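Local coordinates for peptidase M16 C-terminal domain-containing protein (Enterococcus faecalis, PDB 3D3Y), which is of unknown function but belongs to the M16 peptidase family, contains an M16 inactive domain, and probably binds a metal ion, at residues V277-F282 / G313-Q318; E51-N56 / A119-A124. All blocks are in the same frame, centred on the assembly; numbering follows the deposited sequence.

Interaction 1: residues V277-F282 / G313-Q318. With ACT (acetate ion), chain E.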
ATOM      1  N   VAL A 277      -7.544 -18.289  -2.078  1.00 30.94           N
ATOM      2  CA  VAL A 277      -8.803 -19.005  -2.044  1.00 30.67           C
ATOM      3  C   VAL A 277      -9.224 -19.236  -0.600  1.00 30.30           C
ATOM      4  O   VAL A 277     -10.393 -19.002  -0.266  1.00 30.02           O
ATOM      5  CB  VAL A 277      -8.747 -20.327  -2.872  1.00 31.58           C
ATOM      6  CG1 VAL A 277     -10.083 -21.122  -2.765  1.00 28.78           C
ATOM      7  CG2 VAL A 277      -8.414 -20.019  -4.346  1.00 29.02           C
ATOM      8  N   PHE A 278      -8.287 -19.657   0.259  1.00 29.65           N
ATOM      9  CA  PHE A 278      -8.628 -19.861   1.680  1.00 29.98           C
ATOM     10  C   PHE A 278      -9.265 -18.599   2.256  1.00 29.59           C
ATOM     11  O   PHE A 278     -10.304 -18.659   2.935  1.00 28.98           O
ATOM     12  CB  PHE A 278      -7.404 -20.227   2.521  1.00 29.89           C
ATOM     13  CG  PHE A 278      -7.643 -20.036   3.995  1.00 31.97           C
ATOM     14  CD1 PHE A 278      -8.249 -21.052   4.761  1.00 31.50           C
ATOM     15  CD2 PHE A 278      -7.306 -18.832   4.615  1.00 31.72           C
ATOM     16  CE1 PHE A 278      -8.509 -20.863   6.137  1.00 32.71           C
ATOM     17  CE2 PHE A 278      -7.567 -18.633   5.979  1.00 34.12           C
ATOM     18  CZ  PHE A 278      -8.154 -19.662   6.749  1.00 31.82           C
ATOM     19  N   ASN A 279      -8.650 -17.452   1.957  1.00 29.80           N
ATOM     20  CA  ASN A 279      -9.119 -16.182   2.490  1.00 30.85           C
ATOM     21  C   ASN A 279     -10.529 -15.885   2.050  1.00 30.68           C
ATOM     22  O   ASN A 279     -11.362 -15.444   2.867  1.00 31.49           O
ATOM     23  CB  ASN A 279      -8.206 -15.001   2.128  1.00 30.72           C
ATOM     24  CG  ASN A 279      -8.738 -13.694   2.704  1.00 33.29           C
ATOM     25  OD1 ASN A 279      -9.116 -12.763   1.956  1.00 34.59           O
ATOM     26  ND2 ASN A 279      -8.817 -13.638   4.029  1.00 27.18           N
ATOM     27  N   GLY A 280     -10.811 -16.133   0.768  1.00 30.79           N
ATOM     28  CA  GLY A 280     -12.151 -15.930   0.237  1.00 30.38           C
ATOM     29  C   GLY A 280     -13.195 -16.792   0.924  1.00 30.92           C
ATOM     30  O   GLY A 280     -14.300 -16.320   1.179  1.00 30.38           O
ATOM     31  N   ILE A 281     -12.842 -18.047   1.243  1.00 29.89           N
ATOM     32  CA  ILE A 281     -13.802 -18.991   1.836  1.00 31.11           C
ATOM     33  C   ILE A 281     -14.017 -18.677   3.314  1.00 30.73           C
ATOM     34  O   ILE A 281     -15.107 -18.894   3.856  1.00 31.31           O
ATOM     35  CB  ILE A 281     -13.282 -20.439   1.673  1.00 30.48           C
ATOM     36  CG1 ILE A 281     -13.384 -20.893   0.211  1.00 30.52           C
ATOM     37  CG2 ILE A 281     -14.016 -21.429   2.582  1.00 32.65           C
ATOM     38  CD1 ILE A 281     -12.442 -22.115  -0.087  1.00 32.32           C
ATOM     39  N   PHE A 282     -12.952 -18.220   3.969  1.00 30.17           N
ATOM     40  CA  PHE A 282     -12.957 -17.971   5.426  1.00 30.76           C
ATOM     41  C   PHE A 282     -13.773 -16.704   5.760  1.00 31.41           C
ATOM     42  O   PHE A 282     -14.796 -16.779   6.452  1.00 32.09           O
ATOM     43  CB  PHE A 282     -11.503 -17.936   5.958  1.00 30.89           C
ATOM     44  CG  PHE A 282     -11.373 -17.764   7.458  1.00 30.78           C
ATOM     45  CD1 PHE A 282     -12.208 -18.455   8.362  1.00 31.76           C
ATOM     46  CD2 PHE A 282     -10.370 -16.947   7.974  1.00 32.66           C
ATOM     47  CE1 PHE A 282     -12.064 -18.301   9.771  1.00 31.43           C
ATOM     48  CE2 PHE A 282     -10.212 -16.772   9.353  1.00 31.96           C
ATOM     49  CZ  PHE A 282     -11.040 -17.475  10.271  1.00 30.16           C
ATOM     50  N   GLY A 313       3.243 -11.543   5.711  1.00 31.70           N
ATOM     51  CA  GLY A 313       2.942 -12.923   6.179  1.00 31.86           C
ATOM     52  C   GLY A 313       1.928 -13.076   7.315  1.00 32.16           C
ATOM     53  O   GLY A 313       2.123 -13.870   8.241  1.00 32.50           O
ATOM     54  N   PHE A 314       0.822 -12.365   7.201  1.00 33.29           N
ATOM     55  CA  PHE A 314      -0.205 -12.385   8.210  1.00 33.94           C
ATOM     56  C   PHE A 314      -1.569 -12.144   7.589  1.00 34.91           C
ATOM     57  O   PHE A 314      -1.696 -11.742   6.424  1.00 34.50           O
ATOM     58  CB  PHE A 314       0.130 -11.437   9.375  1.00 33.61           C
ATOM     59  CG  PHE A 314      -0.303 -10.006   9.176  1.00 34.55           C
ATOM     60  CD1 PHE A 314      -1.278  -9.465   9.996  1.00 34.85           C
ATOM     61  CD2 PHE A 314       0.292  -9.180   8.213  1.00 34.67           C
ATOM     62  CE1 PHE A 314      -1.693  -8.133   9.847  1.00 34.15           C
ATOM     63  CE2 PHE A 314      -0.122  -7.843   8.053  1.00 35.98           C
ATOM     64  CZ  PHE A 314      -1.117  -7.325   8.863  1.00 35.13           C
HETATM   65  N   MSE A 315      -2.604 -12.436   8.351  1.00 35.41           N
HETATM   66  CA  MSE A 315      -3.998 -12.457   7.936  1.00 39.32           C
HETATM   67  C   MSE A 315      -4.750 -11.879   9.114  1.00 36.07           C
HETATM   68  O   MSE A 315      -4.376 -12.162  10.202  1.00 34.55           O
HETATM   69  CB  MSE A 315      -4.409 -13.921   7.797  1.00 38.86           C
HETATM   70  CG  MSE A 315      -5.498 -14.287   6.878  1.00 41.31           C
HETATM   71 SE   MSE A 315      -6.982 -15.217   7.583  0.70 53.02          SE
HETATM   72  CE  MSE A 315      -7.241 -14.247   9.057  1.00 24.82           C
ATOM     73  N   THR A 316      -5.805 -11.097   8.887  1.00 35.51           N
ATOM     74  CA  THR A 316      -6.596 -10.522   9.984  1.00 34.94           C
ATOM     75  C   THR A 316      -8.073 -10.804   9.761  1.00 34.75           C
ATOM     76  O   THR A 316      -8.525 -10.984   8.603  1.00 34.47           O
ATOM     77  CB  THR A 316      -6.441  -8.996  10.089  1.00 36.09           C
ATOM     78  OG1 THR A 316      -7.014  -8.391   8.936  1.00 36.54           O
ATOM     79  CG2 THR A 316      -4.986  -8.571  10.207  1.00 33.61           C
ATOM     80  N   VAL A 317      -8.793 -10.910  10.870  1.00 31.84           N
ATOM     81  CA  VAL A 317     -10.205 -10.991  10.876  1.00 31.93           C
ATOM     82  C   VAL A 317     -10.621  -9.757  11.650  1.00 31.89           C
ATOM     83  O   VAL A 317     -10.072  -9.483  12.728  1.00 32.02           O
ATOM     84  CB  VAL A 317     -10.712 -12.283  11.589  1.00 31.63           C
ATOM     85  CG1 VAL A 317     -12.247 -12.215  11.872  1.00 31.06           C
ATOM     86  CG2 VAL A 317     -10.419 -13.519  10.742  1.00 31.13           C
ATOM     87  N   GLN A 318     -11.570  -9.008  11.094  1.00 32.18           N
ATOM     88  CA  GLN A 318     -12.097  -7.818  11.742  1.00 32.65           C
ATOM     89  C   GLN A 318     -13.611  -7.954  11.903  1.00 32.09           C
ATOM     90  O   GLN A 318     -14.292  -8.298  10.936  1.00 32.71           O
ATOM     91  CB  GLN A 318     -11.797  -6.601  10.865  1.00 33.10           C
ATOM     92  CG  GLN A 318     -10.304  -6.304  10.707  1.00 37.89           C
ATOM     93  CD  GLN A 318     -10.095  -5.105   9.815  1.00 43.11           C
ATOM     94  OE1 GLN A 318     -10.706  -4.036  10.010  1.00 42.64           O
ATOM     95  NE2 GLN A 318      -9.260  -5.281   8.805  1.00 43.98           N
TER
HETATM   96  C   ACT E 426      -4.527  -6.775   6.713  1.00 43.79           C
HETATM   97  O   ACT E 426      -5.535  -6.509   7.432  1.00 43.01           O
HETATM   98  OXT ACT E 426      -4.290  -7.993   6.414  1.00 43.25           O
HETATM   99  CH3 ACT E 426      -3.637  -5.668   6.251  1.00 43.19           C

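Interaction 2: residues E51-N56 / A119-A124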
ATOM      1  N   GLU A  51       4.289  18.386  -3.272  1.00 32.29           N
ATOM      2  CA  GLU A  51       3.156  18.404  -4.201  1.00 33.65           C
ATOM      3  C   GLU A  51       2.484  19.781  -4.298  1.00 34.05           C
ATOM      4  O   GLU A  51       2.016  20.171  -5.374  1.00 33.63           O
ATOM      5  CB  GLU A  51       2.121  17.373  -3.715  1.00 33.60           C
ATOM      6  CG  GLU A  51       0.890  17.241  -4.558  1.00 36.32           C
ATOM      7  CD  GLU A  51      -0.110  16.267  -3.923  1.00 37.96           C
ATOM      8  OE1 GLU A  51      -0.661  16.602  -2.858  1.00 45.48           O
ATOM      9  OE2 GLU A  51      -0.308  15.164  -4.463  1.00 41.08           O
ATOM     10  N   THR A  52       2.406  20.492  -3.170  1.00 33.24           N
ATOM     11  CA  THR A  52       1.562  21.680  -3.060  1.00 34.30           C
ATOM     12  C   THR A  52       2.139  22.883  -3.818  1.00 34.39           C
ATOM     13  O   THR A  52       1.389  23.655  -4.429  1.00 34.18           O
ATOM     14  CB  THR A  52       1.268  22.009  -1.592  1.00 35.04           C
ATOM     15  OG1 THR A  52       0.369  23.126  -1.504  1.00 38.10           O
ATOM     16  CG2 THR A  52       2.546  22.323  -0.805  1.00 34.14           C
ATOM     17  N   ASN A  53       3.468  23.031  -3.758  1.00 33.36           N
ATOM     18  CA  ASN A  53       4.188  24.093  -4.462  1.00 32.77           C
ATOM     19  C   ASN A  53       5.666  23.750  -4.514  1.00 32.59           C
ATOM     20  O   ASN A  53       6.107  22.779  -3.871  1.00 32.49           O
ATOM     21  CB  ASN A  53       3.898  25.502  -3.871  1.00 32.11           C
ATOM     22  CG  ASN A  53       4.348  25.660  -2.422  1.00 33.01           C
ATOM     23  OD1 ASN A  53       5.468  25.295  -2.075  1.00 32.97           O
ATOM     24  ND2 ASN A  53       3.469  26.251  -1.566  1.00 29.17           N
ATOM     25  N   SER A  54       6.433  24.520  -5.287  1.00 32.47           N
ATOM     26  CA  SER A  54       7.881  24.326  -5.353  1.00 32.83           C
ATOM     27  C   SER A  54       8.542  25.704  -5.393  1.00 33.16           C
ATOM     28  O   SER A  54       7.853  26.722  -5.433  1.00 33.00           O
ATOM     29  CB  SER A  54       8.267  23.470  -6.575  1.00 32.68           C
ATOM     30  OG  SER A  54       8.094  24.192  -7.790  1.00 33.50           O
ATOM     31  N   LEU A  55       9.866  25.737  -5.415  1.00 33.97           N
ATOM     32  CA  LEU A  55      10.587  27.027  -5.421  1.00 35.25           C
ATOM     33  C   LEU A  55      10.097  27.968  -6.532  1.00 35.77           C
ATOM     34  O   LEU A  55       9.910  29.174  -6.306  1.00 35.76           O
ATOM     35  CB  LEU A  55      12.076  26.791  -5.614  1.00 34.90           C
ATOM     36  CG  LEU A  55      12.965  28.010  -5.427  1.00 36.32           C
ATOM     37  CD1 LEU A  55      12.961  28.433  -3.949  1.00 36.65           C
ATOM     38  CD2 LEU A  55      14.376  27.694  -5.937  1.00 36.56           C
ATOM     39  N   ASN A  56       9.928  27.420  -7.733  1.00 35.50           N
ATOM     40  CA  ASN A  56       9.622  28.224  -8.922  1.00 36.25           C
ATOM     41  C   ASN A  56       8.153  28.205  -9.335  1.00 36.36           C
ATOM     42  O   ASN A  56       7.754  28.969 -10.217  1.00 36.73           O
ATOM     43  CB  ASN A  56      10.547  27.843 -10.081  1.00 36.20           C
ATOM     44  CG  ASN A  56      12.016  28.116  -9.753  1.00 38.82           C
ATOM     45  OD1 ASN A  56      12.365  29.212  -9.282  1.00 38.92           O
ATOM     46  ND2 ASN A  56      12.871  27.115  -9.956  1.00 34.80           N
ATOM     47  N   ALA A 119      14.016  21.309  -7.089  1.00 30.76           N
ATOM     48  CA  ALA A 119      13.833  22.705  -6.697  1.00 31.20           C
ATOM     49  C   ALA A 119      12.604  22.838  -5.816  1.00 30.30           C
ATOM     50  O   ALA A 119      11.678  23.566  -6.153  1.00 30.29           O
ATOM     51  CB  ALA A 119      13.758  23.661  -7.937  1.00 31.27           C
ATOM     52  N   PRO A 120      12.599  22.132  -4.669  1.00 30.72           N
ATOM     53  CA  PRO A 120      11.465  22.266  -3.764  1.00 30.19           C
ATOM     54  C   PRO A 120      11.489  23.643  -3.113  1.00 29.61           C
ATOM     55  O   PRO A 120      12.481  24.378  -3.244  1.00 29.56           O
ATOM     56  CB  PRO A 120      11.741  21.186  -2.727  1.00 30.47           C
ATOM     57  CG  PRO A 120      13.225  21.092  -2.689  1.00 30.57           C
ATOM     58  CD  PRO A 120      13.589  21.162  -4.133  1.00 30.55           C
ATOM     59  N   ASN A 121      10.419  23.972  -2.407  1.00 29.82           N
ATOM     60  CA  ASN A 121      10.242  25.296  -1.844  1.00 30.19           C
ATOM     61  C   ASN A 121      10.980  25.407  -0.500  1.00 29.87           C
ATOM     62  O   ASN A 121      10.366  25.514   0.564  1.00 29.13           O
ATOM     63  CB  ASN A 121       8.744  25.597  -1.705  1.00 30.28           C
ATOM     64  CG  ASN A 121       8.465  27.078  -1.475  1.00 31.83           C
ATOM     65  OD1 ASN A 121       9.377  27.911  -1.521  1.00 29.55           O
ATOM     66  ND2 ASN A 121       7.185  27.414  -1.221  1.00 32.22           N
ATOM     67  N   ILE A 122      12.306  25.337  -0.576  1.00 29.84           N
ATOM     68  CA  ILE A 122      13.161  25.418   0.602  1.00 30.44           C
ATOM     69  C   ILE A 122      13.992  26.672   0.475  1.00 31.24           C
ATOM     70  O   ILE A 122      14.545  26.946  -0.617  1.00 31.47           O
ATOM     71  CB  ILE A 122      14.095  24.162   0.719  1.00 29.79           C
ATOM     72  CG1 ILE A 122      13.257  22.857   0.787  1.00 31.25           C
ATOM     73  CG2 ILE A 122      15.112  24.325   1.900  1.00 30.71           C
ATOM     74  CD1 ILE A 122      14.078  21.601   0.839  1.00 31.21           C
ATOM     75  N   GLN A 123      14.061  27.447   1.566  1.00 31.23           N
ATOM     76  CA  GLN A 123      14.922  28.626   1.635  1.00 32.22           C
ATOM     77  C   GLN A 123      15.865  28.528   2.806  1.00 32.00           C
ATOM     78  O   GLN A 123      15.434  28.302   3.945  1.00 31.75           O
ATOM     79  CB  GLN A 123      14.124  29.924   1.780  1.00 33.13           C
ATOM     80  CG  GLN A 123      13.380  30.327   0.520  1.00 36.37           C
ATOM     81  CD  GLN A 123      12.058  29.644   0.459  1.00 41.51           C
ATOM     82  OE1 GLN A 123      11.468  29.346   1.508  1.00 40.08           O
ATOM     83  NE2 GLN A 123      11.564  29.386  -0.753  1.00 43.24           N
ATOM     84  N   ALA A 124      17.152  28.719   2.533  1.00 32.32           N
ATOM     85  CA  ALA A 124      18.207  28.581   3.567  1.00 32.07           C
ATOM     86  C   ALA A 124      17.925  27.411   4.514  1.00 32.06           C
ATOM     87  O   ALA A 124      17.859  27.566   5.742  1.00 32.28           O
ATOM     88  CB  ALA A 124      18.407  29.887   4.313  1.00 31.62           C
TER
HETATM   89  O   HOH W   1       8.566  21.899  -2.424  1.00 24.19           O
HETATM   90  O   HOH W   2      10.628  24.730  -8.576  1.00 26.51           O

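Interaction 1: residues V277-F282 / G313-Q318
The rings of F278 and F282 both offer an edge to the selenium of M315, which is a selenomethionine. SE lies close to the plane of each ring, 86° off the F278 normal and 81° off that of F282. It comes within 3.8 Å of F278 CE2, and F282 CD2 is equally near at 3.8 Å from M315 SE. One face of the F278 ring is covered from within its own helix by F282 CB, which sits toward the rim. At the F282 edge the terminal methyl takes over, M315 CE lying in the ring plane and 3.9 Å from F282 CE2. V317 adds a branch on the same ring: its CG2 approaches F282 CE2 obliquely at 3.5 Å. These are two edge-on Met-aromatic contacts with apolar packing beside them, all of it buried, and no hydrogen bond joins the two segments. In M315 the bend at chi2 brings SE up to both rings, and the turn at chi3 (45°) lays CE along the edge of F282.

T316 points its CB away from the helix, and its OG1 donates a 2.8 Å hydrogen bond to O of an acetate, probably from the crystallisation liquor, whose OXT lies over one face of the F314 ring. At the start of the strand, G313 and F314 form a G1 bulge opposite D309. Helix residues 277-282 run nearly parallel to strand residues 314-318, on one face of the five-stranded sheet, with Y261 and I308 of the two flanking strands joining the contact and V406 and A407 of helix 400-409 packing against F278.

Interaction 2: residues E51-N56 / A119-A124
This is a mainly polar contact between two chain segments that leave helices, N53-N56 after helix 40-52 and A119-N121 after helix 105-118, partly buried at the periphery of the fold. Two direct hydrogen bonds hold it. L55 N gives its hydrogen to A119 O over 2.9 Å, and N121 ND2 donates to N53 OD1, also over 2.9 Å. The second bond does not use a lone pair of the acceptor: the donor stands 56° above the carbonyl plane, and the two amides are turned 74° against each other. N53 brings OD1 there with chi1 63°, its CG between backbone N and carbonyl carbon, while its ND2 is bonded to T131 OG1 of helix 129-148. The N121 amide is gripped at its other end too, since Q123 NE2 donates a fairly straight 2.7 Å bond to N121 OD1, which should fix the rotation of the group.

Two waters complete the joint. One bridges N53 O and N121 N; the other accepts from S54 OG and N56 N and donates to A119 O, which therefore receives two hydrogens. L55 supplies the apolar part: its CB lies 4.2 Å from A119 CB, and its CD1 meets Q123 NE2 at 3.6 Å where the two side chains cross at a slant. N56 sets its ND2 near A119 CB, but that amide is bonded to E115 OE1 in helix 105-118.

N121 is the centre of an inverse gamma turn, and directly after it the chain enters strand 122-123, which pairs with strand 126-127 as a small antiparallel hairpin ahead of helix 129-148.

Followed from the N terminus, the chain first meets interaction 2, where 119-124 returns to 51-56 and closes a loop of 62 residues. That loop holds helix 60-69, the neighbouring strands 74-82 and 85-95 of the six-stranded sheet, and helix 105-118. Interaction 1 opens much later: 313-318 comes back beside 277-282 after only 30 residues, which include helix 289-295 and strand 303-309. The two loops lie in series, without nesting or crossing. Interaction 2 joins peripheral helix ends in the first half of the chain, interaction 1 a helix to the five-stranded sheet in the second. Their centres are about 44 Å apart, on opposite sides of the chain's centre.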